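Local coordinates for arginine decarboxylase, A207R protein (Paramecium bursaria Chlorella virus 1, PDB 2NVA) that probably decarboxylates arginine to agmatine with the help of pyridoxal 5'-phosphate, as a viral member of the eukaryotic ornithine decarboxylase-like family, at residues A[258-269]-A[341-352]. Sequence-based numbering, arbitrary orientation.
Sequences AEHYSVLATQVI and IGDWVYFPSWGA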
loop_
_atom_site.group_PDB
_atom_site.type_symbol
_atom_site.label_atom_id
_atom_site.label_comp_id
_atom_site.label_asym_id
_atom_site.label_seq_id
_atom_site.Cartn_x
_atom_site.Cartn_y
_atom_site.Cartn_z
ATOM N N ALA A 258 -11.681 -13.718 -8.989
ATOM C CA ALA A 258 -11.851 -12.352 -8.470
ATOM C C ALA A 258 -11.720 -11.273 -9.542
ATOM O O ALA A 258 -12.357 -10.223 -9.440
ATOM C CB ALA A 258 -10.885 -12.093 -7.311
ATOM N N GLU A 259 -10.895 -11.510 -10.562
ATOM C CA GLU A 259 -10.611 -10.428 -11.532
ATOM C C GLU A 259 -11.884 -9.774 -12.094
ATOM O O GLU A 259 -12.050 -8.552 -12.012
ATOM C CB GLU A 259 -9.717 -10.915 -12.673
ATOM C CG GLU A 259 -9.424 -9.827 -13.727
ATOM C CD GLU A 259 -8.453 -10.268 -14.816
ATOM O OE1 GLU A 259 -7.883 -11.380 -14.727
ATOM O OE2 GLU A 259 -8.239 -9.485 -15.779
ATOM N N HIS A 260 -12.778 -10.590 -12.644
ATOM C CA HIS A 260 -13.933 -10.074 -13.382
ATOM C C HIS A 260 -15.141 -9.813 -12.498
ATOM O O HIS A 260 -16.200 -9.408 -12.980
ATOM C CB HIS A 260 -14.307 -11.049 -14.507
ATOM C CG HIS A 260 -13.171 -11.346 -15.436
ATOM N ND1 HIS A 260 -12.545 -10.366 -16.181
ATOM C CD2 HIS A 260 -12.548 -12.510 -15.740
ATOM C CE1 HIS A 260 -11.577 -10.914 -16.896
ATOM N NE2 HIS A 260 -11.566 -12.216 -16.653
ATOM N N TYR A 261 -14.978 -10.054 -11.205
ATOM C CA TYR A 261 -16.065 -9.878 -10.254
ATOM C C TYR A 261 -16.591 -8.439 -10.185
ATOM O O TYR A 261 -17.790 -8.213 -9.992
ATOM C CB TYR A 261 -15.599 -10.331 -8.867
ATOM C CG TYR A 261 -16.612 -10.160 -7.736
ATOM C CD1 TYR A 261 -17.914 -10.661 -7.838
ATOM C CD2 TYR A 261 -16.238 -9.544 -6.529
ATOM C CE1 TYR A 261 -18.823 -10.517 -6.788
ATOM C CE2 TYR A 261 -17.119 -9.398 -5.488
ATOM C CZ TYR A 261 -18.417 -9.892 -5.609
ATOM O OH TYR A 261 -19.298 -9.749 -4.559
ATOM N N SER A 262 -15.679 -7.478 -10.314
ATOM C CA SER A 262 -15.987 -6.072 -10.077
ATOM C C SER A 262 -15.461 -5.167 -11.181
ATOM O O SER A 262 -14.494 -5.498 -11.856
ATOM C CB SER A 262 -15.377 -5.609 -8.747
ATOM O OG SER A 262 -15.827 -6.412 -7.667
ATOM N N VAL A 263 -16.129 -4.024 -11.350
ATOM C CA VAL A 263 -15.534 -2.875 -12.048
ATOM C C VAL A 263 -15.376 -1.781 -10.999
ATOM O O VAL A 263 -16.066 -1.807 -9.986
ATOM C CB VAL A 263 -16.386 -2.385 -13.259
ATOM C CG1 VAL A 263 -16.582 -3.528 -14.288
ATOM C CG2 VAL A 263 -17.745 -1.830 -12.809
ATOM N N LEU A 264 -14.471 -0.834 -11.224
ATOM C CA LEU A 264 -14.283 0.274 -10.278
ATOM C C LEU A 264 -14.590 1.598 -10.973
ATOM O O LEU A 264 -13.917 1.961 -11.912
ATOM C CB LEU A 264 -12.864 0.280 -9.706
ATOM C CG LEU A 264 -12.504 1.401 -8.715
ATOM C CD1 LEU A 264 -13.511 1.543 -7.571
ATOM C CD2 LEU A 264 -11.088 1.147 -8.160
ATOM N N ALA A 265 -15.618 2.287 -10.490
ATOM C CA ALA A 265 -16.036 3.581 -11.038
ATOM C C ALA A 265 -15.409 4.714 -10.229
ATOM O O ALA A 265 -15.399 4.671 -9.000
ATOM C CB ALA A 265 -17.549 3.700 -11.016
ATOM N N THR A 266 -14.864 5.695 -10.939
ATOM C CA THR A 266 -14.175 6.812 -10.310
ATOM C C THR A 266 -14.438 8.094 -11.103
ATOM O O THR A 266 -14.670 8.052 -12.319
ATOM C CB THR A 266 -12.653 6.537 -10.132
ATOM O OG1 THR A 266 -12.019 7.643 -9.484
ATOM C CG2 THR A 266 -11.948 6.272 -11.464
ATOM N N GLN A 267 -14.387 9.223 -10.398
ATOM C CA GLN A 267 -14.771 10.504 -10.988
ATOM C C GLN A 267 -13.562 11.413 -11.208
ATOM O O GLN A 267 -12.635 11.421 -10.397
ATOM C CB GLN A 267 -15.781 11.215 -10.068
ATOM C CG GLN A 267 -16.498 12.390 -10.717
ATOM C CD GLN A 267 -17.376 13.153 -9.732
ATOM O OE1 GLN A 267 -16.959 13.450 -8.622
ATOM N NE2 GLN A 267 -18.598 13.476 -10.146
ATOM N N VAL A 268 -13.592 12.172 -12.306
ATOM C CA VAL A 268 -12.628 13.236 -12.550
ATOM C C VAL A 268 -12.922 14.384 -11.579
ATOM O O VAL A 268 -13.999 14.980 -11.619
ATOM C CB VAL A 268 -12.708 13.779 -13.995
ATOM C CG1 VAL A 268 -11.682 14.895 -14.207
ATOM C CG2 VAL A 268 -12.510 12.642 -15.006
ATOM N N ILE A 269 -11.967 14.652 -10.700
ATOM C CA ILE A 269 -12.127 15.690 -9.693
ATOM C C ILE A 269 -11.249 16.912 -9.922
ATOM O O ILE A 269 -11.493 17.955 -9.321
ATOM C CB ILE A 269 -11.982 15.132 -8.233
ATOM C CG1 ILE A 269 -10.576 14.602 -7.948
ATOM C CG2 ILE A 269 -13.045 14.065 -7.952
ATOM C CD1 ILE A 269 -9.605 15.688 -7.465
ATOM N N ILE A 341 -14.203 17.817 -15.366
ATOM C CA ILE A 341 -14.441 17.625 -13.941
ATOM C C ILE A 341 -15.906 17.221 -13.735
ATOM O O ILE A 341 -16.803 17.889 -14.238
ATOM C CB ILE A 341 -14.050 18.869 -13.111
ATOM C CG1 ILE A 341 -12.527 19.073 -13.189
ATOM C CG2 ILE A 341 -14.517 18.732 -11.673
ATOM C CD1 ILE A 341 -12.021 20.385 -12.565
ATOM N N GLY A 342 -16.125 16.115 -13.018
ATOM C CA GLY A 342 -17.482 15.570 -12.842
ATOM C C GLY A 342 -17.812 14.340 -13.682
ATOM O O GLY A 342 -18.739 13.604 -13.341
ATOM N N ASP A 343 -17.061 14.109 -14.763
ATOM C CA ASP A 343 -17.205 12.883 -15.575
ATOM C C ASP A 343 -16.886 11.661 -14.731
ATOM O O ASP A 343 -15.938 11.677 -13.939
ATOM C CB ASP A 343 -16.228 12.871 -16.756
ATOM C CG ASP A 343 -16.799 13.521 -18.012
ATOM O OD1 ASP A 343 -18.011 13.336 -18.276
ATOM O OD2 ASP A 343 -16.034 14.170 -18.756
ATOM N N TRP A 344 -17.658 10.598 -14.920
ATOM C CA TRP A 344 -17.328 9.326 -14.297
ATOM C C TRP A 344 -16.770 8.397 -15.352
ATOM O O TRP A 344 -17.186 8.428 -16.529
ATOM C CB TRP A 344 -18.583 8.695 -13.669
ATOM C CG TRP A 344 -19.038 9.352 -12.390
ATOM C CD1 TRP A 344 -19.895 10.417 -12.259
ATOM C CD2 TRP A 344 -18.683 8.960 -11.066
ATOM N NE1 TRP A 344 -20.085 10.717 -10.926
ATOM C CE2 TRP A 344 -19.340 9.841 -10.174
ATOM C CE3 TRP A 344 -17.854 7.954 -10.543
ATOM C CZ2 TRP A 344 -19.201 9.733 -8.779
ATOM C CZ3 TRP A 344 -17.721 7.852 -9.161
ATOM C CH2 TRP A 344 -18.385 8.737 -8.298
ATOM N N VAL A 345 -15.836 7.559 -14.931
ATOM C CA VAL A 345 -15.342 6.479 -15.774
ATOM C C VAL A 345 -15.385 5.199 -14.954
ATOM O O VAL A 345 -15.520 5.261 -13.732
ATOM C CB VAL A 345 -13.888 6.735 -16.285
ATOM C CG1 VAL A 345 -13.802 8.088 -17.021
ATOM C CG2 VAL A 345 -12.876 6.707 -15.134
ATOM N N TYR A 346 -15.269 4.047 -15.610
ATOM C CA TYR A 346 -15.009 2.840 -14.847
ATOM C C TYR A 346 -13.893 2.012 -15.459
ATOM O O TYR A 346 -13.649 2.059 -16.659
ATOM C CB TYR A 346 -16.287 2.018 -14.626
ATOM C CG TYR A 346 -16.783 1.275 -15.842
ATOM C CD1 TYR A 346 -16.331 -0.022 -16.132
ATOM C CD2 TYR A 346 -17.725 1.851 -16.692
ATOM C CE1 TYR A 346 -16.779 -0.706 -17.246
ATOM C CE2 TYR A 346 -18.191 1.156 -17.808
ATOM C CZ TYR A 346 -17.704 -0.109 -18.079
ATOM O OH TYR A 346 -18.165 -0.785 -19.189
ATOM N N PHE A 347 -13.225 1.245 -14.600
ATOM C CA PHE A 347 -12.168 0.339 -15.015
ATOM C C PHE A 347 -12.690 -1.088 -14.952
ATOM O O PHE A 347 -13.078 -1.565 -13.869
ATOM C CB PHE A 347 -10.948 0.506 -14.105
ATOM C CG PHE A 347 -10.235 1.813 -14.302
ATOM C CD1 PHE A 347 -9.149 1.897 -15.168
ATOM C CD2 PHE A 347 -10.671 2.971 -13.645
ATOM C CE1 PHE A 347 -8.482 3.108 -15.364
ATOM C CE2 PHE A 347 -10.010 4.192 -13.833
ATOM C CZ PHE A 347 -8.911 4.256 -14.709
ATOM N N PRO A 348 -12.739 -1.759 -16.118
ATOM C CA PRO A 348 -13.252 -3.129 -16.177
ATOM C C PRO A 348 -12.347 -4.112 -15.432
ATOM O O PRO A 348 -11.166 -3.840 -15.285
ATOM C CB PRO A 348 -13.242 -3.457 -17.682
ATOM C CG PRO A 348 -13.133 -2.129 -18.387
ATOM C CD PRO A 348 -12.346 -1.245 -17.450
ATOM N N SER A 349 -12.916 -5.241 -14.998
ATOM C CA SER A 349 -12.145 -6.365 -14.446
ATOM C C SER A 349 -11.210 -5.914 -13.332
ATOM O O SER A 349 -10.000 -6.152 -13.362
ATOM C CB SER A 349 -11.392 -7.113 -15.561
ATOM O OG SER A 349 -12.320 -7.600 -16.544
ATOM N N TRP A 350 -11.805 -5.256 -12.340
ATOM C CA TRP A 350 -11.021 -4.632 -11.276
ATOM C C TRP A 350 -11.302 -5.276 -9.912
ATOM O O TRP A 350 -11.477 -4.579 -8.909
ATOM C CB TRP A 350 -11.244 -3.104 -11.242
ATOM C CG TRP A 350 -9.984 -2.403 -10.847
ATOM C CD1 TRP A 350 -9.708 -1.782 -9.660
ATOM C CD2 TRP A 350 -8.801 -2.312 -11.634
ATOM N NE1 TRP A 350 -8.414 -1.292 -9.668
ATOM C CE2 TRP A 350 -7.840 -1.604 -10.873
ATOM C CE3 TRP A 350 -8.456 -2.764 -12.927
ATOM C CZ2 TRP A 350 -6.540 -1.348 -11.348
ATOM C CZ3 TRP A 350 -7.166 -2.491 -13.411
ATOM C CH2 TRP A 350 -6.227 -1.788 -12.619
ATOM N N GLY A 351 -11.335 -6.609 -9.886
ATOM C CA GLY A 351 -11.669 -7.326 -8.670
ATOM C C GLY A 351 -10.527 -8.081 -7.990
ATOM O O GLY A 351 -10.704 -8.575 -6.885
ATOM N N ALA A 352 -9.365 -8.165 -8.637
ATOM C CA ALA A 352 -8.252 -8.971 -8.116
ATOM C C ALA A 352 -7.115 -8.105 -7.588
ATOM O O ALA A 352 -6.510 -7.368 -8.361
ATOM C CB ALA A 352 -7.752 -9.908 -9.189
HETATM O O HOH W 1 -7.877 -6.655 -15.231
#
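Ala-258 and Glu-259 press their carbonyls against Gly-351: Ala-258 O lies 3.1 Å from Gly-351 CA, a C-H...O contact, and Glu-259 O accepts Gly-351 N in a bent bond (139°). The extended Glu-259 side chain runs beside Ser-349, where one water donates to both Glu-259 OE2 and Ser-349 O. Ser-349 OG lies in the plane of the His-260 ring, at its edge, and shares a hydrogen bond with ND1 (2.8 Å); Ala-219 O takes NE2, so both ring nitrogens are held. Ser-262 O receives Trp-350 N at 2.7 Å. Val-263 packs its CB and both methyls around CD1 of Tyr-346. Antiparallel strand pairing begins with two backbone hydrogen bonds between Leu-264 and Phe-347, while Leu-264 CD2 touches Trp-350 CD1 (3.6 Å), an indole whose NE1 is bonded to Gly-289 O. Thr-266, hydrogen-bonded through its backbone N and O to Val-345, brings CG2 to the edge of the Phe-347 ring at CE2 (3.7 Å) and alongside Val-345 CG2; its OG1 turns to Asn-283. Gln-267 CB sits 3.6 Å from the centroid of the Trp-344 six-membered ring, almost on its normal, a CH-pi contact. With CG anti to the backbone N (chi1 -166°), the chain continues across the indole and NE2 hydrogen-bonds Gly-342 O (3.2 Å) from above the carbonyl plane. Beyond the last bridge, Val-268 N bonds to Asp-343 O and Val-268 O accepts Gly-342 N. Strand 262-274 also pairs with strands 18-22 and 277-282, placing this ladder in the C-terminal beta domain of fold-type III decarboxylases; its 258-262 end leads back to the TIM barrel, where Ala-352, beside Arg-255 and Tyr-353, has its side chain about 6 Å from the bound pyridoxal-agmatine adduct.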